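Local coordinates for protein isatin hydrolase (Ralstonia solanacearum, PDB 5NMP) that hydrolyses isatin, opening its five-membered ring to give isatinate, with the help of a bound manganese ion, at residues 34-39 against 156-161; 122-127 against 203-208; 189-194 against 217-222; 225-230 against 256-261. All blocks are in the same frame, centred on the assembly; numbering follows the deposited sequence.

Contact 1: residues 34-39 against 156-161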
# COMPACT_ATOMS: atom_id res chain seq x y z
N PRO A 34 -7.12 15.22 -8.61
CA PRO A 34 -7.28 15.57 -10.03
C PRO A 34 -6.30 16.64 -10.52
O PRO A 34 -6.15 16.82 -11.73
CB PRO A 34 -8.72 16.09 -10.10
CG PRO A 34 -9.41 15.42 -8.98
CD PRO A 34 -8.39 15.33 -7.88
N SER A 35 -5.64 17.33 -9.60
CA SER A 35 -4.72 18.40 -9.97
C SER A 35 -3.28 17.89 -10.10
O SER A 35 -2.39 18.63 -10.52
CB SER A 35 -4.78 19.54 -8.96
OG SER A 35 -4.37 19.10 -7.68
N PHE A 36 -3.06 16.63 -9.74
CA PHE A 36 -1.73 16.05 -9.84
C PHE A 36 -1.31 15.87 -11.29
O PHE A 36 -2.10 15.40 -12.11
CB PHE A 36 -1.65 14.71 -9.11
CG PHE A 36 -0.24 14.23 -8.92
CD1 PHE A 36 0.39 13.49 -9.91
CD2 PHE A 36 0.46 14.54 -7.77
CE1 PHE A 36 1.69 13.06 -9.75
CE2 PHE A 36 1.76 14.11 -7.60
CZ PHE A 36 2.38 13.37 -8.59
N PRO A 37 -0.06 16.25 -11.62
CA PRO A 37 0.46 16.20 -13.00
C PRO A 37 0.26 14.84 -13.67
O PRO A 37 0.55 13.80 -13.08
CB PRO A 37 1.95 16.50 -12.81
CG PRO A 37 2.01 17.32 -11.59
CD PRO A 37 0.94 16.80 -10.68
N THR A 38 -0.25 14.87 -14.89
CA THR A 38 -0.48 13.65 -15.65
C THR A 38 0.50 13.55 -16.81
O THR A 38 0.65 14.48 -17.60
CB THR A 38 -1.92 13.58 -16.19
OG1 THR A 38 -2.84 13.68 -15.09
CG2 THR A 38 -2.16 12.26 -16.92
N LEU A 39 1.18 12.41 -16.90
CA LEU A 39 2.16 12.17 -17.96
C LEU A 39 1.51 12.14 -19.34
O LEU A 39 0.50 11.46 -19.54
CB LEU A 39 2.90 10.86 -17.70
CG LEU A 39 3.81 10.38 -18.82
CD1 LEU A 39 4.97 11.33 -19.01
CD2 LEU A 39 4.30 8.97 -18.51
N LEU A 156 8.95 19.52 -4.98
CA LEU A 156 8.46 20.85 -4.63
C LEU A 156 7.77 21.54 -5.81
O LEU A 156 7.15 22.59 -5.65
CB LEU A 156 9.61 21.72 -4.11
CG LEU A 156 10.34 21.23 -2.85
CD1 LEU A 156 11.47 22.17 -2.49
CD2 LEU A 156 9.37 21.07 -1.69
N ARG A 157 7.89 20.94 -6.99
CA ARG A 157 7.29 21.49 -8.20
C ARG A 157 5.86 20.99 -8.40
O ARG A 157 5.20 21.35 -9.38
CB ARG A 157 8.13 21.14 -9.43
CG ARG A 157 9.51 21.76 -9.48
CD ARG A 157 10.38 21.02 -10.49
NE ARG A 157 11.71 21.60 -10.64
CZ ARG A 157 12.12 22.27 -11.71
NH1 ARG A 157 11.30 22.44 -12.74
NH2 ARG A 157 13.35 22.76 -11.76
N VAL A 158 5.38 20.16 -7.48
CA VAL A 158 4.11 19.46 -7.64
C VAL A 158 2.90 20.41 -7.78
O VAL A 158 1.90 20.05 -8.40
CB VAL A 158 3.86 18.48 -6.47
CG1 VAL A 158 3.48 19.23 -5.20
CG2 VAL A 158 2.80 17.46 -6.83
N GLY A 159 3.01 21.62 -7.24
CA GLY A 159 1.94 22.59 -7.36
C GLY A 159 1.81 23.18 -8.76
O GLY A 159 0.77 23.74 -9.10
N ASP A 160 2.87 23.06 -9.55
CA ASP A 160 2.88 23.55 -10.93
C ASP A 160 3.11 22.38 -11.89
O ASP A 160 4.24 21.92 -12.06
CB ASP A 160 3.96 24.62 -11.11
CG ASP A 160 3.83 25.39 -12.42
OD1 ASP A 160 3.26 24.85 -13.39
OD2 ASP A 160 4.31 26.54 -12.48
N ALA A 161 2.03 21.92 -12.52
CA ALA A 161 2.10 20.76 -13.40
C ALA A 161 3.05 20.97 -14.57
O ALA A 161 3.78 20.06 -14.96
CB ALA A 161 0.71 20.42 -13.92
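The loop 34-39 and the turn 156-161 come closest at P37 and A161, whose CA atoms lie 4.9 Å apart. Neither segment forms a strand here. The second folds into a type I beta turn from R157 to D160, closed by a hydrogen bond between D160 N and R157 O. The same D160 that ends the turn takes the N-cap position of helix 161-165, where its OD1 makes weak bonds to A162 N and A163 N. A161 is therefore offered to P37 at the very start of that helix.

The proline ring meets it through one corner: P37 CG is 3.9 Å from A161 CA and 4.1 Å from A161 CB. At the next ring atom, P37 CD lies 4.3 Å from V158 CG2. The same methyl serves the neighbouring aromatic ring, with V158 CG2 3.6 Å from F36 CE2 and the two side chains crossing at about a right angle. F36 CG stands anti to its backbone N (chi1 -167°), which swings the ring back to V158 although its CB points away. P37 CD lies over one face of the F36 ring, offset toward its rim.

F36 also reaches inward, its side chain about 7 Å from that of the manganese ligand H80. With no hydrogen bond across it, the contact is apolar, made by a proline, the F36 ring, a valine methyl and an alanine.

Contact 2: residues 122-127 against 203-208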
# COMPACT_ATOMS: atom_id res chain seq x y z
N ASN A 122 20.90 22.86 -12.79
CA ASN A 122 20.80 22.16 -14.06
C ASN A 122 19.68 21.12 -14.03
O ASN A 122 19.80 20.09 -13.37
CB ASN A 122 22.12 21.49 -14.42
CG ASN A 122 22.08 20.78 -15.76
OD1 ASN A 122 21.16 20.99 -16.56
ND2 ASN A 122 23.07 19.93 -16.01
N GLU A 123 18.61 21.40 -14.76
CA GLU A 123 17.46 20.51 -14.79
C GLU A 123 17.73 19.24 -15.60
O GLU A 123 16.95 18.29 -15.56
CB GLU A 123 16.25 21.26 -15.34
CG GLU A 123 15.80 22.41 -14.46
CD GLU A 123 14.84 23.36 -15.15
OE1 GLU A 123 14.99 23.60 -16.37
OE2 GLU A 123 13.92 23.87 -14.47
N ASP A 124 18.85 19.22 -16.31
CA ASP A 124 19.23 18.05 -17.10
C ASP A 124 20.42 17.32 -16.49
O ASP A 124 21.07 16.51 -17.16
CB ASP A 124 19.55 18.45 -18.54
CG ASP A 124 18.31 18.77 -19.33
OD1 ASP A 124 18.24 19.87 -19.93
OD2 ASP A 124 17.39 17.93 -19.37
N TRP A 125 20.70 17.63 -15.23
CA TRP A 125 21.85 17.07 -14.52
C TRP A 125 21.83 15.55 -14.50
O TRP A 125 20.79 14.93 -14.29
CB TRP A 125 21.90 17.62 -13.10
CG TRP A 125 23.16 17.32 -12.36
CD1 TRP A 125 24.32 18.03 -12.39
CD2 TRP A 125 23.38 16.22 -11.46
NE1 TRP A 125 25.26 17.44 -11.57
CE2 TRP A 125 24.71 16.33 -10.99
CE3 TRP A 125 22.59 15.16 -11.02
CZ2 TRP A 125 25.26 15.42 -10.09
CZ3 TRP A 125 23.14 14.25 -10.13
CH2 TRP A 125 24.46 14.39 -9.68
N LEU A 126 23.00 14.95 -14.72
CA LEU A 126 23.10 13.50 -14.80
C LEU A 126 23.88 12.91 -13.64
O LEU A 126 25.00 13.33 -13.34
CB LEU A 126 23.76 13.10 -16.13
CG LEU A 126 23.03 13.55 -17.39
CD1 LEU A 126 23.80 13.14 -18.63
CD2 LEU A 126 21.62 12.99 -17.42
N LEU A 127 23.27 11.93 -12.98
CA LEU A 127 23.92 11.16 -11.92
C LEU A 127 24.98 10.24 -12.53
O LEU A 127 24.66 9.38 -13.35
CB LEU A 127 22.90 10.35 -11.13
CG LEU A 127 23.40 9.50 -9.97
CD1 LEU A 127 24.06 10.37 -8.92
CD2 LEU A 127 22.26 8.70 -9.37
N ALA A 203 16.34 10.08 -17.06
CA ALA A 203 16.45 11.47 -17.47
C ALA A 203 15.58 11.68 -18.70
O ALA A 203 15.55 10.83 -19.59
CB ALA A 203 17.89 11.84 -17.77
N GLY A 204 14.85 12.79 -18.73
CA GLY A 204 13.91 13.07 -19.80
C GLY A 204 14.52 13.00 -21.19
O GLY A 204 13.89 12.53 -22.13
N GLN A 205 15.76 13.46 -21.31
CA GLN A 205 16.42 13.54 -22.60
C GLN A 205 17.09 12.23 -23.02
O GLN A 205 17.69 12.15 -24.09
CB GLN A 205 17.46 14.67 -22.59
CG GLN A 205 16.84 16.05 -22.52
CD GLN A 205 16.01 16.37 -23.74
OE1 GLN A 205 16.54 16.62 -24.83
NE2 GLN A 205 14.69 16.37 -23.58
N SER A 206 16.97 11.20 -22.18
CA SER A 206 17.62 9.93 -22.46
C SER A 206 16.85 9.10 -23.49
O SER A 206 17.23 7.97 -23.80
CB SER A 206 17.77 9.12 -21.17
OG SER A 206 16.51 8.68 -20.70
N TYR A 207 15.78 9.67 -24.03
CA TYR A 207 15.02 9.01 -25.09
C TYR A 207 15.84 8.97 -26.37
O TYR A 207 15.55 8.19 -27.28
CB TYR A 207 13.70 9.74 -25.34
CG TYR A 207 13.88 11.06 -26.05
CD1 TYR A 207 13.70 11.16 -27.43
CD2 TYR A 207 14.24 12.21 -25.36
CE1 TYR A 207 13.88 12.36 -28.09
CE2 TYR A 207 14.41 13.42 -26.00
CZ TYR A 207 14.23 13.49 -27.37
OH TYR A 207 14.41 14.69 -28.01
N ALA A 208 16.87 9.81 -26.44
CA ALA A 208 17.66 9.98 -27.65
C ALA A 208 19.06 9.39 -27.52
O ALA A 208 19.85 9.43 -28.46
CB ALA A 208 17.75 11.45 -28.01
O HOH W 1 17.15 15.11 -19.14
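D124 and Q205 are brought together by similar first torsions: in each, CG stands anti to its own carbonyl carbon (chi1 -74° in D124, -69° in Q205). These two torsions set D124 OD2 3.7 Å from Q205 CG, beside the aliphatic part of the glutamine and not at its amide. The bend at chi2 of Q205 (-64°) then turns the amide end off on its own course, and NE2 gives hydrogen bonds to A172 O and D170 O. D124 OD1 is likewise engaged elsewhere, bonding to H173 ND1.

What joins the pair is water. Water 1 donates to D124 OD2 at 2.8 Å and accepts from Q205 N at 3.1 Å, so a side-chain carboxylate is tied to a backbone amide through one solvent molecule. The carboxylate has thus a bond on each oxygen, which should help to fix its rotation.

Each backbone is braced locally. N122 OD1 accepts from D124 N in an Asx turn, inside the type I beta turn from N122 to W125. Across the contact A203 O receives both S206 N and S206 OG, the hydroxyl at 2.6 Å in the carbonyl plane. Beside the water bridge lies an apolar touch, L126 CD2 against A203 CB at 3.9 Å.

The contact sits near the edge of the fold. Segment 203-208 belongs to the long connection from strand 193-195 to helix 214-221, strand 126-127 pairs in parallel with strand 176-177, and L127 and W125 lean on F150 of strand 147-151.

Contact 3: residues 189-194 against 217-222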
# COMPACT_ATOMS: atom_id res chain seq x y z
N ARG A 189 26.88 -3.27 -7.42
CA ARG A 189 26.30 -3.01 -6.11
C ARG A 189 25.03 -3.82 -5.84
O ARG A 189 24.59 -3.91 -4.69
CB ARG A 189 26.00 -1.52 -5.95
CG ARG A 189 27.25 -0.67 -5.82
CD ARG A 189 28.07 -1.10 -4.61
NE ARG A 189 29.25 -0.27 -4.42
CZ ARG A 189 30.47 -0.59 -4.85
NH1 ARG A 189 30.67 -1.72 -5.50
NH2 ARG A 189 31.49 0.23 -4.62
N ASN A 190 24.46 -4.40 -6.89
CA ASN A 190 23.32 -5.31 -6.77
C ASN A 190 22.15 -4.68 -6.01
O ASN A 190 21.60 -5.26 -5.08
CB ASN A 190 23.77 -6.61 -6.07
CG ASN A 190 22.79 -7.75 -6.27
OD1 ASN A 190 21.91 -7.69 -7.12
ND2 ASN A 190 22.95 -8.80 -5.47
N VAL A 191 21.79 -3.47 -6.43
CA VAL A 191 20.74 -2.72 -5.75
C VAL A 191 19.36 -3.34 -5.99
O VAL A 191 19.16 -4.12 -6.92
CB VAL A 191 20.72 -1.25 -6.21
CG1 VAL A 191 22.07 -0.61 -5.95
CG2 VAL A 191 20.35 -1.15 -7.68
N HIS A 192 18.42 -2.98 -5.13
CA HIS A 192 17.05 -3.49 -5.18
C HIS A 192 16.25 -2.78 -6.26
O HIS A 192 15.45 -3.39 -6.97
CB HIS A 192 16.39 -3.32 -3.82
CG HIS A 192 15.02 -3.91 -3.72
ND1 HIS A 192 14.79 -5.27 -3.80
CD2 HIS A 192 13.81 -3.34 -3.52
CE1 HIS A 192 13.49 -5.51 -3.67
NE2 HIS A 192 12.88 -4.35 -3.50
N GLY A 193 16.48 -1.47 -6.38
CA GLY A 193 15.69 -0.65 -7.27
C GLY A 193 16.13 0.80 -7.29
O GLY A 193 17.09 1.17 -6.62
N PHE A 194 15.42 1.62 -8.06
CA PHE A 194 15.75 3.04 -8.19
C PHE A 194 14.50 3.89 -7.93
O PHE A 194 13.44 3.65 -8.50
CB PHE A 194 16.32 3.31 -9.59
CG PHE A 194 17.09 4.59 -9.69
CD1 PHE A 194 16.66 5.62 -10.51
CD2 PHE A 194 18.26 4.77 -8.96
CE1 PHE A 194 17.37 6.81 -10.60
CE2 PHE A 194 18.98 5.95 -9.05
CZ PHE A 194 18.53 6.97 -9.87
N THR A 217 15.18 0.21 -19.06
CA THR A 217 15.62 -0.94 -19.84
C THR A 217 16.44 -1.94 -19.02
O THR A 217 16.19 -3.14 -19.07
CB THR A 217 16.48 -0.50 -21.05
OG1 THR A 217 15.72 0.40 -21.87
CG2 THR A 217 16.88 -1.70 -21.88
N LEU A 218 17.42 -1.43 -18.27
CA LEU A 218 18.37 -2.31 -17.60
C LEU A 218 17.88 -2.79 -16.23
O LEU A 218 18.11 -3.94 -15.86
CB LEU A 218 19.72 -1.61 -17.46
CG LEU A 218 20.39 -1.20 -18.78
CD1 LEU A 218 21.72 -0.49 -18.53
CD2 LEU A 218 20.58 -2.39 -19.71
N MET A 219 17.19 -1.93 -15.48
CA MET A 219 16.69 -2.32 -14.16
C MET A 219 15.60 -3.37 -14.30
O MET A 219 15.66 -4.43 -13.67
CB MET A 219 16.17 -1.12 -13.38
CG MET A 219 17.24 -0.10 -13.02
SD MET A 219 18.25 -0.58 -11.61
CE MET A 219 16.99 -0.64 -10.36
N HIS A 220 14.59 -3.09 -15.12
CA HIS A 220 13.53 -4.06 -15.36
C HIS A 220 14.08 -5.28 -16.09
O HIS A 220 13.60 -6.40 -15.91
CB HIS A 220 12.38 -3.42 -16.14
CG HIS A 220 11.74 -2.28 -15.43
ND1 HIS A 220 11.64 -2.21 -14.05
CD2 HIS A 220 11.18 -1.14 -15.90
CE1 HIS A 220 11.04 -1.09 -13.71
NE2 HIS A 220 10.74 -0.42 -14.81
N GLY A 221 15.11 -5.05 -16.91
CA GLY A 221 15.77 -6.12 -17.64
C GLY A 221 16.55 -7.03 -16.71
O GLY A 221 16.89 -8.16 -17.08
N ALA A 222 16.84 -6.55 -15.51
CA ALA A 222 17.55 -7.33 -14.51
C ALA A 222 16.62 -7.68 -13.36
O ALA A 222 17.07 -7.93 -12.24
CB ALA A 222 18.78 -6.59 -14.01
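M219 of helix 214-221 lies against G193 and F194 of strand 193-195, within the beta-alpha-beta unit that this helix and strand form with strand 225-228. One methyl group carries the whole contact. M219 CE is 3.4 Å from G193 CA and 3.6 Å from F194 N, so it rests on strand backbone where the glycine has no side chain. Further touches come from V191 CG2, 4.3 Å from M219 CE, and from F194 CB, 4.1 Å from the same methyl.

The methionine gets there by doubling back: its chain is bent at both chi2 (-78°) and chi3 (-62°), which folds CE back toward the strand. In this crossover the two strands are parallel neighbours in the large mixed sheet, and the helix that connects them packs on one side of it. M219 CE accordingly also packs near Y225 O at the start of the returning strand, while the thioether chain touches I186 of helix 179-187. The F194 ring takes a different course. With CG anti to the backbone N (chi1 -161°) it leads away from M219 toward V148 and F150 of strand 147-151.

Contact 4: residues 225-230 against 256-261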
# COMPACT_ATOMS: atom_id res chain seq x y z
N TYR A 225 13.18 -3.05 -9.68
CA TYR A 225 11.96 -2.25 -9.56
C TYR A 225 12.23 -0.74 -9.55
O TYR A 225 13.37 -0.30 -9.41
CB TYR A 225 11.21 -2.65 -8.29
CG TYR A 225 11.19 -4.14 -8.04
CD1 TYR A 225 10.38 -4.98 -8.79
CD2 TYR A 225 11.99 -4.71 -7.06
CE1 TYR A 225 10.36 -6.34 -8.57
CE2 TYR A 225 11.99 -6.07 -6.83
CZ TYR A 225 11.17 -6.88 -7.59
OH TYR A 225 11.16 -8.24 -7.37
N GLY A 226 11.16 0.04 -9.69
CA GLY A 226 11.27 1.49 -9.67
C GLY A 226 10.20 2.18 -8.83
O GLY A 226 9.10 1.66 -8.65
N LEU A 227 10.55 3.36 -8.30
CA LEU A 227 9.60 4.19 -7.57
C LEU A 227 9.61 5.60 -8.15
O LEU A 227 10.67 6.13 -8.49
CB LEU A 227 9.94 4.23 -6.08
CG LEU A 227 9.59 2.98 -5.28
CD1 LEU A 227 10.11 3.08 -3.86
CD2 LEU A 227 8.08 2.75 -5.28
N GLN A 228 8.43 6.20 -8.26
CA GLN A 228 8.31 7.53 -8.87
C GLN A 228 7.45 8.47 -8.04
O GLN A 228 6.59 8.02 -7.27
CB GLN A 228 7.75 7.40 -10.29
CG GLN A 228 8.63 6.56 -11.21
CD GLN A 228 8.07 6.43 -12.61
OE1 GLN A 228 7.18 7.19 -13.01
NE2 GLN A 228 8.59 5.48 -13.37
N CYS A 229 7.70 9.77 -8.19
CA CYS A 229 6.95 10.82 -7.51
C CYS A 229 7.02 10.71 -5.99
O CYS A 229 6.01 10.84 -5.30
CB CYS A 229 5.49 10.82 -7.97
SG CYS A 229 5.27 11.27 -9.70
N LEU A 230 8.22 10.47 -5.48
CA LEU A 230 8.44 10.43 -4.05
C LEU A 230 8.63 11.84 -3.50
O LEU A 230 9.05 12.75 -4.22
CB LEU A 230 9.67 9.58 -3.71
CG LEU A 230 9.61 8.08 -4.04
CD1 LEU A 230 10.96 7.44 -3.77
CD2 LEU A 230 8.52 7.38 -3.25
N SER A 256 1.56 -0.01 -9.90
CA SER A 256 0.39 0.59 -9.26
C SER A 256 0.79 1.76 -8.39
O SER A 256 1.92 1.83 -7.91
CB SER A 256 -0.37 -0.45 -8.42
OG SER A 256 0.17 -0.56 -7.11
N PRO A 257 -0.15 2.70 -8.19
CA PRO A 257 0.08 3.70 -7.14
C PRO A 257 0.13 2.99 -5.79
O PRO A 257 -0.48 1.94 -5.64
CB PRO A 257 -1.12 4.63 -7.26
CG PRO A 257 -2.14 3.85 -8.01
CD PRO A 257 -1.39 2.94 -8.92
N LEU A 258 0.86 3.55 -4.83
CA LEU A 258 0.99 2.92 -3.53
C LEU A 258 1.36 3.92 -2.46
O LEU A 258 1.76 5.05 -2.75
CB LEU A 258 2.04 1.80 -3.58
CG LEU A 258 3.53 2.17 -3.52
CD1 LEU A 258 4.38 0.92 -3.40
CD2 LEU A 258 3.96 3.00 -4.72
N ARG A 259 1.22 3.51 -1.21
CA ARG A 259 1.61 4.33 -0.07
C ARG A 259 3.02 3.97 0.36
O ARG A 259 3.23 2.96 1.03
CB ARG A 259 0.63 4.14 1.08
CG ARG A 259 0.69 5.23 2.14
CD ARG A 259 0.32 6.57 1.55
NE ARG A 259 0.29 7.63 2.55
CZ ARG A 259 -0.81 8.05 3.16
NH1 ARG A 259 -1.98 7.51 2.87
NH2 ARG A 259 -0.74 9.02 4.06
N VAL A 260 3.99 4.78 -0.04
CA VAL A 260 5.39 4.53 0.31
C VAL A 260 5.72 5.13 1.68
O VAL A 260 5.54 6.33 1.90
CB VAL A 260 6.35 5.11 -0.74
CG1 VAL A 260 7.79 4.79 -0.36
CG2 VAL A 260 6.03 4.57 -2.12
N LEU A 261 6.21 4.29 2.58
CA LEU A 261 6.57 4.72 3.92
C LEU A 261 8.03 4.41 4.23
O LEU A 261 8.59 3.43 3.73
CB LEU A 261 5.68 4.06 4.97
CG LEU A 261 4.17 4.30 4.87
CD1 LEU A 261 3.45 3.57 5.99
CD2 LEU A 261 3.85 5.79 4.89
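V260 meets L230 from its CB outward. V260 CB lies 4.0 Å from L230 CD2, and both branches stay close to that one methyl: V260 CG1 and V260 CG2 are each 3.9 Å from L230 CD2. The leucine tip is therefore set against the fork of the valine, the two side chains crossing at about a right angle. V260 CG2 has a second neighbour, L227 CD2 at 4.2 Å. With V260 CG1 anti to the backbone N (chi1 -178°), CG2 falls anti to the carbonyl carbon, and the fork faces 225-230.

L227 CD2 in turn touches a second partner, L258 CD2, at 4.2 Å, again with the side chains crossing at about a right angle. One methyl thus joins two residues of 256-261. No hydrogen bond passes between the segments, whose nearest CA atoms, of L230 and V260, are 7.9 Å apart: buried aliphatic branches bridge the gap.

In the sheet, strand 80-82 lies between strands 225-228 and 255-257, and its F81 is touched by both L227 and L258. That strand carries the manganese ligands H80 and D82. Q228, next after L227, binds manganese in a structure of this protein, though not in this model. L230 reaches L149 of strand 147-151, while beyond V260 the chain enters strand 261-264 between strands 24-27 and 239-244.

Overall arrangement
Contacts 3 and 4 are the buried pair; each has one segment on one of two neighbouring parallel strands, 193-195 and 225-228. F194 bonds through its O to L227 N and through its N to Y225 O, both probable hydrogen bonds. Contact 3 sets a methionine methyl on strand backbone, contact 4 sets aliphatic branches against each other, and neither has a hydrogen bond across it. Contacts 1 and 2, partly buried and joined by an R157-E123 salt bridge, differ: contact 1 is apolar too, while contact 2 has a water bridge. Each also links inward, F36 of contact 1 packing on C229 of contact 4, and L127 of contact 2 on F194 of contact 3.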